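Local coordinates for 3-oxosteroid 1-dehydrogenase (Sterolibacterium denitrificans, PDB 7P18), which probably catalyses the FAD-dependent 1,2-dehydrogenation of 3-oxosteroids to 3-oxo-Delta(1)-steroids, passing the electrons to an acceptor, at residues D117-L122 with Y363-A368; A320-S325 with A369-H374; A52-N57 with T72-A77; G345-N350 with I357-P362. All blocks are in the same frame, centred on the assembly; numbering follows the deposited sequence.

Contact 1: D117-L122 with Y363-A368; sequences DYYQHL and YLEFGA. With ANB (androsta-1,4-diene-3,17-dione), chain D.
Tyr118 and Tyr363 meet hydroxyl to hydroxyl at the wall of the steroid pocket of this flavoprotein, where a loop after strand 109-111 faces the first turn of helix 363-377. Two polar links join the segments. In the first, Tyr118 OH lies 2.9 Å from Tyr363 OH, a hydrogen bond in which either oxygen could be the donor. In the second, Tyr119 OH donates to Glu365 OE2 at 2.6 Å, arriving on the syn side of the carboxylate and 26° out of its plane. Glu365 reaches this hydroxyl because its chain bends at chi2, which brings the carboxylate to the edge of the Tyr119 ring with the two planes 82° apart. The same phenol oxygen is also hydrogen-bonded to the backbone N of Tyr536, so two partners fix it.

The aromatic contact is oblique, neither a stack nor edge-to-face: the Tyr118 and Tyr363 rings are inclined at 79°, and the closest carbons are Tyr118 CE2 and Tyr363 CZ, 3.9 Å apart. Phe338 and Tyr536 each pack edge-to-face with Tyr363 and help confine its ring beside the product, androstadienedione. Within the loop, Gln120 NE2 donates to Asp117 O, bridging the residues that flank Tyr118 and Tyr119. At the pocket end, Tyr363 OH stands 2.8 Å from O1, the 3-keto oxygen of the steroid.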
# COMPACT_ATOMS: atom_id res chain seq x y z
N ASP A 117 -11.16 8.73 7.25
CA ASP A 117 -9.86 8.54 7.94
C ASP A 117 -9.94 7.27 8.81
O ASP A 117 -11.02 6.90 9.30
CB ASP A 117 -9.51 9.76 8.78
CG ASP A 117 -9.13 10.97 7.95
OD1 ASP A 117 -8.86 10.81 6.72
OD2 ASP A 117 -9.09 12.05 8.54
N TYR A 118 -8.81 6.61 9.04
CA TYR A 118 -8.81 5.27 9.71
C TYR A 118 -9.08 5.35 11.20
O TYR A 118 -9.39 4.32 11.78
CB TYR A 118 -7.51 4.54 9.37
CG TYR A 118 -7.47 3.97 7.97
CD1 TYR A 118 -8.40 4.27 6.99
CD2 TYR A 118 -6.44 3.11 7.62
CE1 TYR A 118 -8.32 3.75 5.70
CE2 TYR A 118 -6.35 2.56 6.36
CZ TYR A 118 -7.30 2.86 5.40
OH TYR A 118 -7.15 2.31 4.15
N TYR A 119 -8.83 6.47 11.87
CA TYR A 119 -8.90 6.58 13.34
C TYR A 119 -9.99 7.59 13.71
O TYR A 119 -9.68 8.75 14.04
CB TYR A 119 -7.55 6.98 13.94
CG TYR A 119 -6.37 6.12 13.59
CD1 TYR A 119 -6.35 4.74 13.81
CD2 TYR A 119 -5.23 6.68 13.05
CE1 TYR A 119 -5.24 3.97 13.46
CE2 TYR A 119 -4.12 5.93 12.71
CZ TYR A 119 -4.11 4.57 12.97
OH TYR A 119 -2.99 3.87 12.64
N GLN A 120 -11.25 7.19 13.59
CA GLN A 120 -12.38 8.13 13.78
C GLN A 120 -12.42 8.57 15.25
O GLN A 120 -13.00 9.63 15.53
CB GLN A 120 -13.69 7.48 13.35
CG GLN A 120 -13.81 7.34 11.84
CD GLN A 120 -13.85 8.65 11.12
OE1 GLN A 120 -14.65 9.51 11.44
NE2 GLN A 120 -12.94 8.84 10.15
N HIS A 121 -11.84 7.79 16.16
CA HIS A 121 -11.82 8.13 17.61
C HIS A 121 -10.77 9.20 17.93
O HIS A 121 -10.76 9.66 19.06
CB HIS A 121 -11.56 6.88 18.42
CG HIS A 121 -10.27 6.21 18.05
ND1 HIS A 121 -10.19 5.29 16.99
CD2 HIS A 121 -9.01 6.34 18.53
CE1 HIS A 121 -8.94 4.85 16.90
NE2 HIS A 121 -8.20 5.50 17.80
N LEU A 122 -9.84 9.53 17.03
CA LEU A 122 -8.78 10.53 17.33
C LEU A 122 -9.29 11.93 17.03
O LEU A 122 -10.06 12.14 16.09
CB LEU A 122 -7.51 10.21 16.54
CG LEU A 122 -6.74 8.98 17.02
CD1 LEU A 122 -5.43 8.87 16.25
CD2 LEU A 122 -6.49 8.99 18.54
N TYR A 363 -5.78 -2.47 8.41
CA TYR A 363 -4.85 -3.61 8.19
C TYR A 363 -3.58 -3.47 9.04
O TYR A 363 -3.07 -4.52 9.51
CB TYR A 363 -4.52 -3.81 6.71
CG TYR A 363 -4.54 -2.57 5.86
CD1 TYR A 363 -5.75 -2.06 5.43
CD2 TYR A 363 -3.39 -1.95 5.44
CE1 TYR A 363 -5.82 -0.94 4.62
CE2 TYR A 363 -3.44 -0.81 4.64
CZ TYR A 363 -4.66 -0.28 4.24
OH TYR A 363 -4.76 0.86 3.47
N LEU A 364 -3.04 -2.26 9.25
CA LEU A 364 -1.82 -2.12 10.09
C LEU A 364 -2.06 -2.66 11.49
O LEU A 364 -1.27 -3.51 11.98
CB LEU A 364 -1.39 -0.65 10.14
CG LEU A 364 -0.17 -0.36 10.99
CD1 LEU A 364 1.09 -0.93 10.38
CD2 LEU A 364 0.02 1.14 11.19
N GLU A 365 -3.14 -2.22 12.13
CA GLU A 365 -3.48 -2.62 13.51
C GLU A 365 -3.86 -4.10 13.54
O GLU A 365 -3.59 -4.74 14.57
CB GLU A 365 -4.57 -1.72 14.07
CG GLU A 365 -3.99 -0.38 14.57
CD GLU A 365 -3.68 0.63 13.50
OE1 GLU A 365 -4.28 0.50 12.42
OE2 GLU A 365 -2.82 1.53 13.76
N PHE A 366 -4.48 -4.61 12.46
CA PHE A 366 -4.84 -6.05 12.36
C PHE A 366 -3.57 -6.90 12.45
O PHE A 366 -3.52 -7.82 13.28
CB PHE A 366 -5.66 -6.26 11.09
CG PHE A 366 -6.24 -7.65 10.98
CD1 PHE A 366 -5.42 -8.71 10.66
CD2 PHE A 366 -7.62 -7.86 11.09
CE1 PHE A 366 -5.92 -9.98 10.55
CE2 PHE A 366 -8.14 -9.13 10.94
CZ PHE A 366 -7.28 -10.20 10.65
N GLY A 367 -2.55 -6.64 11.62
CA GLY A 367 -1.23 -7.30 11.68
C GLY A 367 -0.63 -7.21 13.07
O GLY A 367 -0.21 -8.27 13.64
N ALA A 368 -0.61 -6.03 13.67
CA ALA A 368 -0.03 -5.83 15.01
C ALA A 368 -0.77 -6.71 16.02
O ALA A 368 -0.11 -7.28 16.90
CB ALA A 368 -0.08 -4.39 15.42
C1 ANB D . -4.81 -0.07 0.23
C10 ANB D . -6.14 0.37 -0.29
C11 ANB D . -6.34 -1.79 -1.74
C12 ANB D . -6.88 -2.45 -3.02
C13 ANB D . -8.30 -1.99 -3.30
C14 ANB D . -8.27 -0.47 -3.47
C15 ANB D . -9.64 -0.14 -4.09
C16 ANB D . -9.91 -1.33 -5.03
C17 ANB D . -8.93 -2.41 -4.62
C18 ANB D . -9.31 -2.48 -2.23
C19 ANB D . -7.20 -0.05 0.77
C2 ANB D . -4.00 0.70 0.97
C3 ANB D . -4.22 2.14 1.06
C4 ANB D . -5.24 2.66 0.15
C5 ANB D . -6.17 1.88 -0.42
C6 ANB D . -7.34 2.49 -1.15
C7 ANB D . -7.69 1.77 -2.45
C8 ANB D . -7.82 0.27 -2.22
C9 ANB D . -6.46 -0.26 -1.70
O1 ANB D . -3.58 2.87 1.83
O2 ANB D . -8.71 -3.42 -5.25

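Contact 2: A320-S325 with A369-H374; sequences AWWVPS and AMYENH
Helix 363-377 runs past strand 320-326 with no backbone-to-backbone bonding between Ala320-Ser325 and Ala369-His374; the strand segment opens with an inverse gamma turn centred on Trp321, whose closing bond from Trp322 N to Ala320 O is weak. Across the gap Trp322 and Tyr371 do the touching. Tyr371 CE2 sits 3.7 Å from Trp322 CH2, over one face of the indole and displaced toward its rim. On the opposite face lies Ala320 O, 3.5 Å above the plane, so the indole is held between an aromatic carbon and a carbonyl oxygen. The ring planes make 48° and the centroids of the six-membered rings are 5.0 Å apart, an oblique meeting. Strand 320-326 belongs to the antiparallel sheet that also contains strand 486-502, and the indole joins this sheet to the helix. Trp322 has chi1 near -49°, placing CG beside the backbone N and the six-membered ring under Tyr371. The phenol oxygen of Tyr371 is hydrogen-bonded to Pro287 O. An alanine in place of Trp322 would remove the indole and would probably open a gap beside Tyr371 CE2, with the tyrosine ring then steadied mainly at its hydroxyl.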
# COMPACT_ATOMS: atom_id res chain seq x y z
N ALA A 320 6.42 -3.08 10.13
CA ALA A 320 6.09 -3.21 8.70
C ALA A 320 4.69 -2.64 8.50
O ALA A 320 3.91 -2.51 9.48
CB ALA A 320 6.18 -4.66 8.23
N TRP A 321 4.38 -2.35 7.25
CA TRP A 321 3.01 -1.99 6.85
C TRP A 321 2.21 -3.30 6.77
O TRP A 321 2.04 -3.82 5.66
CB TRP A 321 3.02 -1.20 5.55
CG TRP A 321 3.78 0.10 5.51
CD1 TRP A 321 4.90 0.36 4.79
CD2 TRP A 321 3.36 1.37 6.03
NE1 TRP A 321 5.24 1.69 4.86
CE2 TRP A 321 4.33 2.33 5.66
CE3 TRP A 321 2.31 1.78 6.84
CZ2 TRP A 321 4.21 3.68 5.98
CZ3 TRP A 321 2.19 3.11 7.18
CH2 TRP A 321 3.14 4.04 6.76
N TRP A 322 1.79 -3.82 7.91
CA TRP A 322 1.14 -5.17 7.96
C TRP A 322 -0.12 -5.17 7.09
O TRP A 322 -0.84 -4.12 6.98
CB TRP A 322 0.80 -5.62 9.38
CG TRP A 322 1.91 -5.49 10.38
CD1 TRP A 322 1.93 -4.68 11.47
CD2 TRP A 322 3.15 -6.23 10.39
NE1 TRP A 322 3.11 -4.86 12.15
CE2 TRP A 322 3.89 -5.76 11.48
CE3 TRP A 322 3.72 -7.20 9.56
CZ2 TRP A 322 5.15 -6.27 11.80
CZ3 TRP A 322 5.00 -7.65 9.83
CH2 TRP A 322 5.69 -7.21 10.97
N VAL A 323 -0.41 -6.31 6.47
CA VAL A 323 -1.75 -6.63 5.92
C VAL A 323 -1.98 -8.12 6.12
O VAL A 323 -1.07 -8.91 5.84
CB VAL A 323 -1.91 -6.17 4.46
CG1 VAL A 323 -1.04 -6.92 3.45
CG2 VAL A 323 -3.35 -6.18 3.99
N PRO A 324 -3.18 -8.58 6.53
CA PRO A 324 -3.50 -10.01 6.47
C PRO A 324 -3.41 -10.42 5.00
O PRO A 324 -3.90 -9.73 4.16
CB PRO A 324 -4.94 -10.12 7.02
CG PRO A 324 -5.51 -8.73 6.92
CD PRO A 324 -4.30 -7.79 7.06
N SER A 325 -2.74 -11.55 4.70
CA SER A 325 -2.50 -11.94 3.29
C SER A 325 -2.79 -13.44 3.09
O SER A 325 -2.73 -14.21 4.07
CB SER A 325 -1.10 -11.60 2.81
OG SER A 325 -0.18 -12.50 3.41
N ALA A 369 -2.10 -6.84 15.89
CA ALA A 369 -2.92 -7.61 16.83
C ALA A 369 -2.63 -9.10 16.65
O ALA A 369 -2.76 -9.82 17.65
CB ALA A 369 -4.40 -7.32 16.63
N MET A 370 -2.32 -9.56 15.44
CA MET A 370 -1.94 -11.00 15.21
C MET A 370 -0.69 -11.31 16.05
O MET A 370 -0.68 -12.30 16.81
CB MET A 370 -1.68 -11.29 13.73
CG MET A 370 -2.92 -11.22 12.85
SD MET A 370 -2.58 -11.40 11.15
CE MET A 370 -1.97 -13.09 11.03
N TYR A 371 0.31 -10.43 16.00
CA TYR A 371 1.56 -10.61 16.79
C TYR A 371 1.24 -10.51 18.27
O TYR A 371 1.78 -11.30 19.08
CB TYR A 371 2.66 -9.66 16.33
CG TYR A 371 3.38 -10.09 15.08
CD1 TYR A 371 4.28 -11.15 15.10
CD2 TYR A 371 3.12 -9.49 13.86
CE1 TYR A 371 4.94 -11.56 13.94
CE2 TYR A 371 3.78 -9.87 12.71
CZ TYR A 371 4.66 -10.94 12.74
OH TYR A 371 5.30 -11.28 11.60
N GLU A 372 0.39 -9.58 18.67
CA GLU A 372 0.06 -9.39 20.10
C GLU A 372 -0.63 -10.65 20.62
O GLU A 372 -0.24 -11.14 21.72
CB GLU A 372 -0.80 -8.14 20.31
CG GLU A 372 -0.92 -7.73 21.75
CD GLU A 372 -1.89 -8.51 22.62
OE1 GLU A 372 -2.80 -9.19 22.05
OE2 GLU A 372 -1.73 -8.44 23.88
N ASN A 373 -1.61 -11.19 19.90
CA ASN A 373 -2.30 -12.42 20.37
C ASN A 373 -1.36 -13.64 20.27
O ASN A 373 -1.45 -14.51 21.15
CB ASN A 373 -3.60 -12.68 19.63
CG ASN A 373 -4.35 -13.81 20.30
OD1 ASN A 373 -4.30 -14.93 19.83
ND2 ASN A 373 -4.99 -13.51 21.41
N HIS A 374 -0.49 -13.71 19.28
CA HIS A 374 0.42 -14.87 19.06
C HIS A 374 1.34 -15.02 20.28
O HIS A 374 1.60 -16.14 20.67
CB HIS A 374 1.17 -14.72 17.75
CG HIS A 374 1.96 -15.91 17.36
ND1 HIS A 374 1.35 -17.09 16.98
CD2 HIS A 374 3.28 -16.13 17.31
CE1 HIS A 374 2.26 -17.98 16.71
NE2 HIS A 374 3.46 -17.43 16.86

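Contact 3: A52-N57 with T72-A77; sequences AVWIPN and TYLKAA. With FAD (flavin-adenine dinucleotide), chain C.
Trp54 carries the contact, its six-membered ring reaching two neighbouring residues of helix 67-78. Toward Tyr73 the rings meet rim to rim: Trp54 CZ2 is 3.6 Å from Tyr73 CE2, the planes are inclined at 36°, and neither ring lies over the other. Toward Leu74 a methyl does the work, CD2 standing 3.8 Å from Trp54 CZ3. Both aromatic side chains are extended, with CG opposite the backbone N (chi1 -175° at Trp54 and -173° at Tyr73), which carries each ring toward the other across the strand-helix interface.

Around this first shell, Pro56 CG lies 3.3 Å above one face of the indole, so the proline two residues on backs the ring, toward its rim. Asp117 OD1 accepts a hydrogen bond from Trp54 NE1, while Tyr73 OH is hydrogen-bonded to Pro537 O and Tyr119 N. A leucine in place of Trp54 lacks the indole N-H, and would probably leave Asp117 OD1 short of a partner and open a gap beside Tyr73 CE2.

Two residues before Trp54, Ala52 grips the flavin: its N donates to FAD O4 at 3.1 Å, and FAD N3 donates to its O, also at 3.1 Å. Ala52 thus pairs with the imide edge of the isoalloxazine through a matched donor and acceptor. The N-H at O4 would probably polarise the C4=O4 carbonyl, while Ala52 O, as acceptor, fixes the N3-H.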
# COMPACT_ATOMS: atom_id res chain seq x y z
N ALA A 52 -3.73 5.46 -3.96
CA ALA A 52 -4.35 6.48 -3.09
C ALA A 52 -3.26 7.27 -2.37
O ALA A 52 -2.24 6.67 -2.00
CB ALA A 52 -5.27 5.82 -2.13
N VAL A 53 -3.51 8.56 -2.17
CA VAL A 53 -2.63 9.47 -1.36
C VAL A 53 -3.50 10.19 -0.34
O VAL A 53 -4.64 10.59 -0.66
CB VAL A 53 -1.82 10.44 -2.23
CG1 VAL A 53 -0.81 9.71 -3.08
CG2 VAL A 53 -2.73 11.30 -3.11
N TRP A 54 -3.00 10.30 0.90
CA TRP A 54 -3.77 10.87 2.02
C TRP A 54 -3.35 12.34 2.18
O TRP A 54 -2.24 12.60 2.65
CB TRP A 54 -3.56 10.07 3.29
CG TRP A 54 -4.40 10.54 4.43
CD1 TRP A 54 -5.73 10.28 4.61
CD2 TRP A 54 -3.98 11.30 5.57
NE1 TRP A 54 -6.14 10.79 5.80
CE2 TRP A 54 -5.09 11.45 6.40
CE3 TRP A 54 -2.76 11.87 5.96
CZ2 TRP A 54 -5.05 12.17 7.59
CZ3 TRP A 54 -2.71 12.56 7.15
CH2 TRP A 54 -3.84 12.72 7.95
N ILE A 55 -4.20 13.24 1.71
CA ILE A 55 -3.85 14.68 1.53
C ILE A 55 -4.84 15.49 2.35
O ILE A 55 -5.89 15.93 1.87
CB ILE A 55 -3.86 15.10 0.04
CG1 ILE A 55 -3.14 14.11 -0.88
CG2 ILE A 55 -3.28 16.51 -0.09
CD1 ILE A 55 -1.62 14.07 -0.70
N PRO A 56 -4.51 15.78 3.61
CA PRO A 56 -5.40 16.61 4.42
C PRO A 56 -5.50 17.99 3.74
O PRO A 56 -4.52 18.46 3.22
CB PRO A 56 -4.75 16.65 5.79
CG PRO A 56 -3.81 15.44 5.78
CD PRO A 56 -3.31 15.34 4.36
N ASN A 57 -6.69 18.57 3.83
CA ASN A 57 -6.95 19.99 3.47
C ASN A 57 -6.65 20.18 1.98
O ASN A 57 -6.20 21.31 1.58
CB ASN A 57 -6.15 20.94 4.35
CG ASN A 57 -6.71 22.35 4.35
OD1 ASN A 57 -7.93 22.60 4.11
ND2 ASN A 57 -5.82 23.27 4.68
N THR A 72 -3.42 18.14 14.64
CA THR A 72 -3.98 17.50 15.85
C THR A 72 -4.05 15.98 15.64
O THR A 72 -3.58 15.21 16.48
CB THR A 72 -5.32 18.14 16.19
OG1 THR A 72 -5.05 19.48 16.64
CG2 THR A 72 -6.06 17.37 17.26
N TYR A 73 -4.64 15.58 14.53
CA TYR A 73 -4.77 14.16 14.13
C TYR A 73 -3.40 13.49 14.03
O TYR A 73 -3.25 12.42 14.63
CB TYR A 73 -5.57 14.07 12.85
CG TYR A 73 -5.92 12.69 12.40
CD1 TYR A 73 -6.93 11.97 13.03
CD2 TYR A 73 -5.28 12.09 11.33
CE1 TYR A 73 -7.30 10.70 12.61
CE2 TYR A 73 -5.65 10.83 10.89
CZ TYR A 73 -6.68 10.14 11.51
OH TYR A 73 -7.05 8.88 11.07
N LEU A 74 -2.44 14.07 13.30
CA LEU A 74 -1.10 13.44 13.14
C LEU A 74 -0.35 13.40 14.48
O LEU A 74 0.34 12.41 14.74
CB LEU A 74 -0.30 14.13 12.04
CG LEU A 74 -0.79 13.83 10.62
CD1 LEU A 74 0.16 14.46 9.64
CD2 LEU A 74 -0.89 12.31 10.43
N LYS A 75 -0.45 14.42 15.33
CA LYS A 75 0.24 14.39 16.64
C LYS A 75 -0.40 13.28 17.48
O LYS A 75 0.32 12.52 18.12
CB LYS A 75 0.18 15.76 17.34
CG LYS A 75 1.12 16.78 16.73
CD LYS A 75 0.95 18.15 17.38
CE LYS A 75 1.41 18.16 18.82
NZ LYS A 75 2.89 17.99 18.89
N ALA A 76 -1.70 13.15 17.46
CA ALA A 76 -2.41 12.09 18.20
C ALA A 76 -1.98 10.72 17.65
O ALA A 76 -1.73 9.82 18.45
CB ALA A 76 -3.90 12.28 18.11
N ALA A 77 -1.84 10.58 16.33
CA ALA A 77 -1.60 9.25 15.72
C ALA A 77 -0.14 8.86 15.90
O ALA A 77 0.13 7.65 16.07
CB ALA A 77 -2.00 9.25 14.28
PA FAD C . 8.23 0.97 -4.47
O1A FAD C . 6.95 1.50 -5.01
O2A FAD C . 8.20 -0.52 -4.26
O5B FAD C . 9.38 1.38 -5.47
C5B FAD C . 10.75 0.99 -5.17
C4B FAD C . 11.44 0.68 -6.46
O4B FAD C . 12.88 0.64 -6.21
C3B FAD C . 11.07 -0.67 -7.11
O3B FAD C . 10.74 -0.50 -8.48
C2B FAD C . 12.33 -1.52 -6.90
O2B FAD C . 12.45 -2.57 -7.86
C1B FAD C . 13.43 -0.45 -6.90
N9A FAD C . 14.68 -0.86 -6.26
C8A FAD C . 14.87 -1.70 -5.20
N7A FAD C . 16.15 -1.93 -4.95
C5A FAD C . 16.83 -1.16 -5.89
C6A FAD C . 18.21 -0.96 -6.15
N6A FAD C . 19.19 -1.59 -5.50
N1A FAD C . 18.53 -0.12 -7.16
C2A FAD C . 17.54 0.47 -7.84
N3A FAD C . 16.22 0.30 -7.73
C4A FAD C . 15.93 -0.51 -6.71
N1 FAD C . -0.12 2.59 -0.05
C2 FAD C . -0.83 3.74 -0.12
O2 FAD C . -0.46 4.76 0.49
N3 FAD C . -1.94 3.84 -0.86
C4 FAD C . -2.58 2.73 -1.38
O4 FAD C . -3.53 2.90 -2.14
C4X FAD C . -1.89 1.48 -1.31
N5 FAD C . -2.45 0.40 -1.83
C5X FAD C . -1.72 -0.76 -1.81
C6 FAD C . -2.26 -1.91 -2.44
C7 FAD C . -1.51 -3.08 -2.57
C7M FAD C . -2.09 -4.29 -3.28
C8 FAD C . -0.18 -3.09 -2.12
C8M FAD C . 0.67 -4.34 -2.27
C9 FAD C . 0.32 -2.00 -1.43
C9A FAD C . -0.41 -0.80 -1.30
N10 FAD C . 0.09 0.32 -0.62
C10 FAD C . -0.63 1.51 -0.63
C1' FAD C . 1.47 0.36 -0.13
C2' FAD C . 2.38 1.03 -1.18
O2' FAD C . 2.27 0.43 -2.47
C3' FAD C . 3.86 1.06 -0.75
O3' FAD C . 4.00 1.32 0.64
C4' FAD C . 4.64 2.05 -1.59
O4' FAD C . 4.42 1.73 -2.96
C5' FAD C . 6.12 2.07 -1.30
O5' FAD C . 6.70 2.98 -2.25
P FAD C . 8.28 3.07 -2.41
O1P FAD C . 8.44 4.06 -3.48
O2P FAD C . 8.98 3.17 -1.13
O3P FAD C . 8.67 1.61 -3.05

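Contact 4: G345-N350 with I357-P362; sequences GCIVVN and INEASP
An Asx turn and a type I beta turn, both starting at Asn358, shape the loop that meets strand 347-349 through Glu359. The Glu359 carboxylate takes a backbone N-H of the strand: Val348 N donates to OE2 at 2.9 Å and 170°, nearly straight, and the bond uses the anti lone pair, directed away from OE1. Glu359 OE1 is salt-bridged to Arg355, so both oxygens are engaged and the group is unlikely to rotate. In Glu359, chi1 (-71°) sets CG against Val348 CG2, 3.8 Å away, and the bend at chi2 turns the carboxylate back to Val348 N, while OE2 passes close to Ile347 CA. Apolar contact continues more loosely between Val348 CG1 and Ile357 CG2, 4.3 Å apart.

A water reinforces the join: it probably donates to Val348 O at 2.7 Å and accepts from Ile357 N at 3.0 Å, so the N-H of Val348 is tied to the loop directly and its C=O through the water. The loop itself is held by Asn358 OD1, which accepts from Ala360 N at 2.9 Å from above the carbonyl plane, and by the backbone bond from Ser361 N to Asn358 O.

On the sheet side, Ile347 and Val349 bond through their backbones to Ile386 and Trp384 of strand 383-387. On the helix side, Pro362 stands at the N-cap position of helix 363-377, whose Phe366 packs against Val348 and Ile357.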
# COMPACT_ATOMS: atom_id res chain seq x y z
N GLY A 345 -20.59 -11.50 8.30
CA GLY A 345 -20.66 -12.98 8.36
C GLY A 345 -19.29 -13.65 8.41
O GLY A 345 -19.26 -14.87 8.32
N CYS A 346 -18.19 -12.90 8.51
CA CYS A 346 -16.84 -13.54 8.60
C CYS A 346 -16.22 -13.23 9.96
O CYS A 346 -16.43 -12.11 10.47
CB CYS A 346 -15.95 -13.12 7.46
SG CYS A 346 -15.42 -11.39 7.49
N ILE A 347 -15.51 -14.19 10.54
CA ILE A 347 -14.81 -13.96 11.83
C ILE A 347 -13.36 -14.40 11.69
O ILE A 347 -13.09 -15.27 10.86
CB ILE A 347 -15.51 -14.63 13.03
CG1 ILE A 347 -15.67 -16.14 12.88
CG2 ILE A 347 -16.83 -13.95 13.32
CD1 ILE A 347 -16.00 -16.80 14.21
N VAL A 348 -12.49 -13.80 12.49
CA VAL A 348 -11.06 -14.22 12.57
C VAL A 348 -10.83 -14.84 13.92
O VAL A 348 -11.15 -14.22 14.93
CB VAL A 348 -10.14 -13.01 12.29
CG1 VAL A 348 -8.69 -13.33 12.62
CG2 VAL A 348 -10.32 -12.59 10.83
N VAL A 349 -10.20 -16.03 13.93
CA VAL A 349 -9.90 -16.76 15.18
C VAL A 349 -8.45 -17.20 15.17
O VAL A 349 -7.85 -17.36 14.09
CB VAL A 349 -10.84 -17.96 15.37
CG1 VAL A 349 -12.29 -17.49 15.49
CG2 VAL A 349 -10.66 -19.00 14.26
N ASN A 350 -7.93 -17.39 16.39
CA ASN A 350 -6.63 -18.05 16.67
C ASN A 350 -6.87 -19.56 16.75
O ASN A 350 -7.98 -20.02 16.44
CB ASN A 350 -5.97 -17.48 17.94
CG ASN A 350 -6.78 -17.66 19.20
OD1 ASN A 350 -7.67 -18.51 19.27
ND2 ASN A 350 -6.47 -16.90 20.24
N ILE A 357 -9.43 -9.68 17.53
CA ILE A 357 -9.35 -8.40 16.78
C ILE A 357 -10.69 -8.11 16.12
O ILE A 357 -11.28 -9.01 15.52
CB ILE A 357 -8.19 -8.43 15.76
CG1 ILE A 357 -7.97 -7.07 15.09
CG2 ILE A 357 -8.33 -9.54 14.71
CD1 ILE A 357 -7.57 -5.94 16.01
N ASN A 358 -11.07 -6.82 16.15
CA ASN A 358 -12.08 -6.25 15.22
C ASN A 358 -11.72 -6.68 13.80
O ASN A 358 -10.68 -6.24 13.28
CB ASN A 358 -12.21 -4.74 15.38
CG ASN A 358 -13.18 -4.11 14.40
OD1 ASN A 358 -13.85 -4.79 13.63
ND2 ASN A 358 -13.27 -2.78 14.43
N GLU A 359 -12.55 -7.50 13.14
CA GLU A 359 -12.22 -7.98 11.78
C GLU A 359 -12.15 -6.81 10.80
O GLU A 359 -11.43 -6.92 9.82
CB GLU A 359 -13.24 -8.98 11.23
CG GLU A 359 -13.19 -10.34 11.91
CD GLU A 359 -13.83 -10.47 13.27
OE1 GLU A 359 -14.53 -9.50 13.71
OE2 GLU A 359 -13.60 -11.51 13.90
N ALA A 360 -12.89 -5.72 11.04
CA ALA A 360 -12.85 -4.49 10.24
C ALA A 360 -11.68 -3.58 10.64
O ALA A 360 -11.61 -2.50 10.09
CB ALA A 360 -14.17 -3.75 10.39
N SER A 361 -10.83 -3.94 11.60
CA SER A 361 -9.65 -3.11 11.97
C SER A 361 -8.94 -2.66 10.69
O SER A 361 -8.76 -3.44 9.76
CB SER A 361 -8.71 -3.84 12.89
OG SER A 361 -7.47 -3.14 13.02
N PRO A 362 -8.41 -1.42 10.63
CA PRO A 362 -7.41 -1.10 9.62
C PRO A 362 -6.33 -2.20 9.60
O PRO A 362 -6.02 -2.74 10.67
CB PRO A 362 -6.82 0.24 10.08
CG PRO A 362 -7.98 0.86 10.87
CD PRO A 362 -8.64 -0.32 11.58
O HOH W 1 -10.77 -11.74 15.85

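Contacts 1, 2 and 4 cluster around helix 363-377: its start meets the tyrosine loop in contact 1, its middle meets strand 320-326 in contact 2, and the loop of contact 4 leads into it. Their centres lie about 12 to 13 Å apart. Gly367 CA packs on Trp322 CB at 3.5 Å, joining contacts 1 and 2, while Asn373 OD1 and Asn350 ND2, 3.0 Å apart, are probably hydrogen-bonded, linking contacts 2 and 4. Contact 3 couples to contact 1 through residues 117-119, and these two contacts include Ala52 and Tyr363, both of which line the steroid pocket. Contact 2 stays farther off, the Trp322 side chain being about 12 Å from the steroid, and contact 4 lies away from the annotated sites.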